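Local coordinates for cytochrome c family protein (Geobacter sulfurreducens, PDB 3OUQ) that probably carries electrons along a chain of closely spaced covalently bound hemes, this piece being the N-terminal six-heme part of a dodecaheme cytochrome c, at residues M49-E53 against S69-D73. Sequence-based numbering, arbitrary orientation.
With HEC (heme c), chain D.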
ATOM      1  N   MET A  49      -2.216  -4.906  -2.977  1.00 40.03           N
ATOM      2  CA  MET A  49      -1.028  -5.155  -3.772  1.00 39.82           C
ATOM      3  C   MET A  49      -0.582  -6.605  -3.640  1.00 40.91           C
ATOM      4  O   MET A  49      -0.071  -7.181  -4.595  1.00 42.35           O
ATOM      5  CB  MET A  49       0.092  -4.219  -3.365  1.00 39.97           C
ATOM      6  CG  MET A  49      -0.163  -2.771  -3.743  1.00 40.35           C
ATOM      7  SD  MET A  49      -0.582  -2.482  -5.496  1.00 41.48           S
ATOM      8  CE  MET A  49       0.613  -3.536  -6.311  1.00 39.98           C
ATOM      9  N   LEU A  50      -0.770  -7.203  -2.467  1.00 41.81           N
ATOM     10  CA  LEU A  50      -0.408  -8.606  -2.299  1.00 44.63           C
ATOM     11  C   LEU A  50      -1.289  -9.453  -3.218  1.00 45.83           C
ATOM     12  O   LEU A  50      -0.829 -10.442  -3.789  1.00 46.48           O
ATOM     13  CB  LEU A  50      -0.593  -9.073  -0.849  1.00 45.28           C
ATOM     14  CG  LEU A  50       0.582  -8.852   0.103  1.00 46.04           C
ATOM     15  CD1 LEU A  50       0.339  -9.619   1.390  1.00 49.91           C
ATOM     16  CD2 LEU A  50       1.871  -9.331  -0.548  1.00 45.69           C
ATOM     17  N   ASP A  51      -2.558  -9.072  -3.357  1.00 46.03           N
ATOM     18  CA  ASP A  51      -3.454  -9.816  -4.229  1.00 45.60           C
ATOM     19  C   ASP A  51      -2.902  -9.748  -5.639  1.00 44.68           C
ATOM     20  O   ASP A  51      -2.920 -10.743  -6.367  1.00 45.24           O
ATOM     21  CB  ASP A  51      -4.866  -9.225  -4.217  1.00 48.82           C
ATOM     22  CG  ASP A  51      -5.594  -9.474  -2.918  1.00 51.52           C
ATOM     23  OD1 ASP A  51      -5.539 -10.614  -2.415  1.00 53.50           O
ATOM     24  OD2 ASP A  51      -6.233  -8.535  -2.403  1.00 53.98           O
ATOM     25  N   MET A  52      -2.412  -8.572  -6.024  1.00 42.28           N
ATOM     26  CA  MET A  52      -1.855  -8.393  -7.358  1.00 40.79           C
ATOM     27  C   MET A  52      -0.593  -9.229  -7.517  1.00 39.63           C
ATOM     28  O   MET A  52      -0.325  -9.760  -8.595  1.00 38.71           O
ATOM     29  CB  MET A  52      -1.560  -6.916  -7.623  1.00 40.83           C
ATOM     30  CG  MET A  52      -2.811  -6.055  -7.584  1.00 41.13           C
ATOM     31  SD  MET A  52      -2.638  -4.445  -8.347  1.00 40.55           S
ATOM     32  CE  MET A  52      -3.656  -3.479  -7.278  1.00 42.74           C
ATOM     33  N   GLU A  53       0.174  -9.353  -6.436  1.00 38.78           N
ATOM     34  CA  GLU A  53       1.391 -10.154  -6.471  1.00 38.49           C
ATOM     35  C   GLU A  53       0.972 -11.600  -6.689  1.00 38.19           C
ATOM     36  O   GLU A  53       1.729 -12.396  -7.231  1.00 38.79           O
ATOM     37  CB  GLU A  53       2.179 -10.036  -5.160  1.00 37.60           C
ATOM     38  CG  GLU A  53       2.603  -8.625  -4.805  1.00 39.92           C
ATOM     39  CD  GLU A  53       3.732  -8.570  -3.780  1.00 42.51           C
ATOM     40  OE1 GLU A  53       4.063  -7.457  -3.318  1.00 42.41           O
ATOM     41  OE2 GLU A  53       4.303  -9.632  -3.443  1.00 43.82           O
ATOM     42  N   SER A  69       6.603  -5.008 -13.076  1.00 36.69           N
ATOM     43  CA  SER A  69       5.958  -5.733 -11.986  1.00 37.68           C
ATOM     44  C   SER A  69       5.425  -4.835 -10.868  1.00 37.87           C
ATOM     45  O   SER A  69       5.948  -3.743 -10.619  1.00 36.96           O
ATOM     46  CB  SER A  69       6.953  -6.742 -11.394  1.00 38.38           C
ATOM     47  OG  SER A  69       6.422  -7.403 -10.261  1.00 42.54           O
ATOM     48  N   VAL A  70       4.383  -5.315 -10.196  1.00 38.05           N
ATOM     49  CA  VAL A  70       3.777  -4.598  -9.085  1.00 38.73           C
ATOM     50  C   VAL A  70       4.586  -4.891  -7.827  1.00 40.57           C
ATOM     51  O   VAL A  70       4.320  -4.339  -6.762  1.00 41.99           O
ATOM     52  CB  VAL A  70       2.317  -5.046  -8.854  1.00 36.88           C
ATOM     53  CG1 VAL A  70       1.448  -4.588 -10.000  1.00 37.15           C
ATOM     54  CG2 VAL A  70       2.244  -6.552  -8.725  1.00 36.03           C
ATOM     55  N   ALA A  71       5.581  -5.761  -7.967  1.00 41.79           N
ATOM     56  CA  ALA A  71       6.432  -6.145  -6.851  1.00 43.26           C
ATOM     57  C   ALA A  71       7.839  -5.560  -6.953  1.00 45.38           C
ATOM     58  O   ALA A  71       8.827  -6.237  -6.657  1.00 47.18           O
ATOM     59  CB  ALA A  71       6.501  -7.651  -6.761  1.00 41.39           C
ATOM     60  N   ASP A  72       7.930  -4.301  -7.368  1.00 46.66           N
ATOM     61  CA  ASP A  72       9.218  -3.629  -7.498  1.00 48.77           C
ATOM     62  C   ASP A  72       9.168  -2.263  -6.836  1.00 48.12           C
ATOM     63  O   ASP A  72       8.485  -1.359  -7.308  1.00 47.18           O
ATOM     64  CB  ASP A  72       9.599  -3.468  -8.975  1.00 52.07           C
ATOM     65  CG  ASP A  72      10.358  -4.667  -9.520  1.00 55.51           C
ATOM     66  OD1 ASP A  72      10.112  -5.797  -9.042  1.00 57.75           O
ATOM     67  OD2 ASP A  72      11.192  -4.479 -10.437  1.00 56.90           O
ATOM     68  N   ASP A  73       9.894  -2.119  -5.735  1.00 47.68           N
ATOM     69  CA  ASP A  73       9.930  -0.857  -5.027  1.00 46.97           C
ATOM     70  C   ASP A  73      10.244   0.299  -5.974  1.00 46.17           C
ATOM     71  O   ASP A  73       9.831   1.431  -5.734  1.00 46.37           O
ATOM     72  CB  ASP A  73      10.968  -0.908  -3.904  1.00 48.41           C
ATOM     73  CG  ASP A  73      10.573  -1.851  -2.787  1.00 50.10           C
ATOM     74  OD1 ASP A  73       9.361  -1.950  -2.497  1.00 51.27           O
ATOM     75  OD2 ASP A  73      11.476  -2.477  -2.186  1.00 51.43           O
TER
HETATM   76 FE   HEC D 603      -0.355  -0.188  -5.791  1.00 41.29          FE
HETATM   77  CHA HEC D 603      -3.493  -0.104  -4.396  1.00 41.73           C
HETATM   78  CHB HEC D 603       1.005   0.385  -2.751  1.00 41.77           C
HETATM   79  CHC HEC D 603       2.714  -0.712  -7.112  1.00 41.16           C
HETATM   80  CHD HEC D 603      -1.740  -0.279  -8.907  1.00 40.72           C
HETATM   81  NA  HEC D 603      -1.090   0.118  -3.980  1.00 41.72           N
HETATM   82  C1A HEC D 603      -2.403  -0.037  -3.547  1.00 41.62           C
HETATM   83  C2A HEC D 603      -2.505   0.092  -2.112  1.00 41.27           C
HETATM   84  C3A HEC D 603      -1.255   0.404  -1.680  1.00 42.11           C
HETATM   85  C4A HEC D 603      -0.385   0.433  -2.839  1.00 42.02           C
HETATM   86  CMA HEC D 603      -0.825   0.568  -0.229  1.00 41.46           C
HETATM   87  CAA HEC D 603      -3.728  -0.144  -1.234  1.00 38.72           C
HETATM   88  CBA HEC D 603      -4.014  -1.619  -0.967  1.00 39.44           C
HETATM   89  CGA HEC D 603      -2.847  -2.337  -0.317  1.00 38.46           C
HETATM   90  O1A HEC D 603      -2.455  -1.947   0.797  1.00 40.93           O
HETATM   91  O2A HEC D 603      -2.314  -3.288  -0.920  1.00 37.10           O
HETATM   92  NB  HEC D 603       1.461  -0.300  -5.053  1.00 40.21           N
HETATM   93  C1B HEC D 603       1.867  -0.018  -3.772  1.00 39.84           C
HETATM   94  C2B HEC D 603       3.285  -0.206  -3.617  1.00 38.08           C
HETATM   95  C3B HEC D 603       3.730  -0.590  -4.816  1.00 37.54           C
HETATM   96  C4B HEC D 603       2.613  -0.603  -5.713  1.00 39.45           C
HETATM   97  CMB HEC D 603       4.114   0.052  -2.355  1.00 37.87           C
HETATM   98  CAB HEC D 603       5.139  -0.959  -5.181  1.00 36.50           C
HETATM   99  CBB HEC D 603       5.656  -2.290  -4.711  1.00 37.57           C
HETATM  100  NC  HEC D 603       0.349  -0.454  -7.637  1.00 40.26           N
HETATM  101  C1C HEC D 603       1.658  -0.629  -8.020  1.00 40.01           C
HETATM  102  C2C HEC D 603       1.770  -0.796  -9.458  1.00 39.24           C
HETATM  103  C3C HEC D 603       0.529  -0.613  -9.964  1.00 39.65           C
HETATM  104  C4C HEC D 603      -0.364  -0.467  -8.825  1.00 40.39           C
HETATM  105  CMC HEC D 603       2.993  -1.226 -10.270  1.00 36.40           C
HETATM  106  CAC HEC D 603       0.191  -0.460 -11.455  1.00 38.03           C
HETATM  107  CBC HEC D 603       0.416  -1.710 -12.289  1.00 34.13           C
HETATM  108  ND  HEC D 603      -2.213  -0.072  -6.488  1.00 41.74           N
HETATM  109  C1D HEC D 603      -2.598  -0.063  -7.819  1.00 41.45           C
HETATM  110  C2D HEC D 603      -4.042  -0.029  -7.928  1.00 42.04           C
HETATM  111  C3D HEC D 603      -4.546  -0.072  -6.648  1.00 41.90           C
HETATM  112  C4D HEC D 603      -3.401  -0.059  -5.776  1.00 41.17           C
HETATM  113  CMD HEC D 603      -4.849   0.006  -9.226  1.00 40.16           C
HETATM  114  CAD HEC D 603      -6.005  -0.267  -6.219  1.00 41.89           C
HETATM  115  CBD HEC D 603      -6.515  -1.632  -6.643  1.00 43.93           C
HETATM  116  CGD HEC D 603      -7.960  -1.872  -6.248  1.00 45.74           C
HETATM  117  O1D HEC D 603      -8.537  -2.888  -6.688  1.00 47.96           O
HETATM  118  O2D HEC D 603      -8.522  -1.052  -5.495  1.00 48.04           O
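Met49 binds the iron of a heme c through SD at 2.3 Å, and its methyl, CE, lies against CB of Val70. In this cytochrome c7-type domain His80 supplies the other axial ligand, giving mixed methionine-histidine ligation. A thioether suits the place: its sulfur ligates iron while its methyl rests against Val70 over the heme face. The bend at chi2 (-53°) brings Met49 SD over the iron, and that at chi3 directs CE toward Val70. At the start of helix 49-53, Met49 N donates a nearly straight hydrogen bond (172°) to propionate oxygen O2A of the heme.

Val70, branched and apolar, spreads its methyls: CG2 meets Met52 CB at 4.0 Å, and CG1 lies 3.7 Å from heme CMC. Replacing it with an alanine removes both branches and would probably open a gap beside Met52 CB and heme CMC. Unbranched Met52 is long enough to carry its CE to heme C2D. Extended Glu53 passes the small Ala71, CD to CB 4.2 Å, and its OE1 forms a salt bridge with Arg113 and a hydrogen bond with Ser117. The loop bends in an ST turn, in which Ser69 OG accepts from Ala71 N at 2.9 Å.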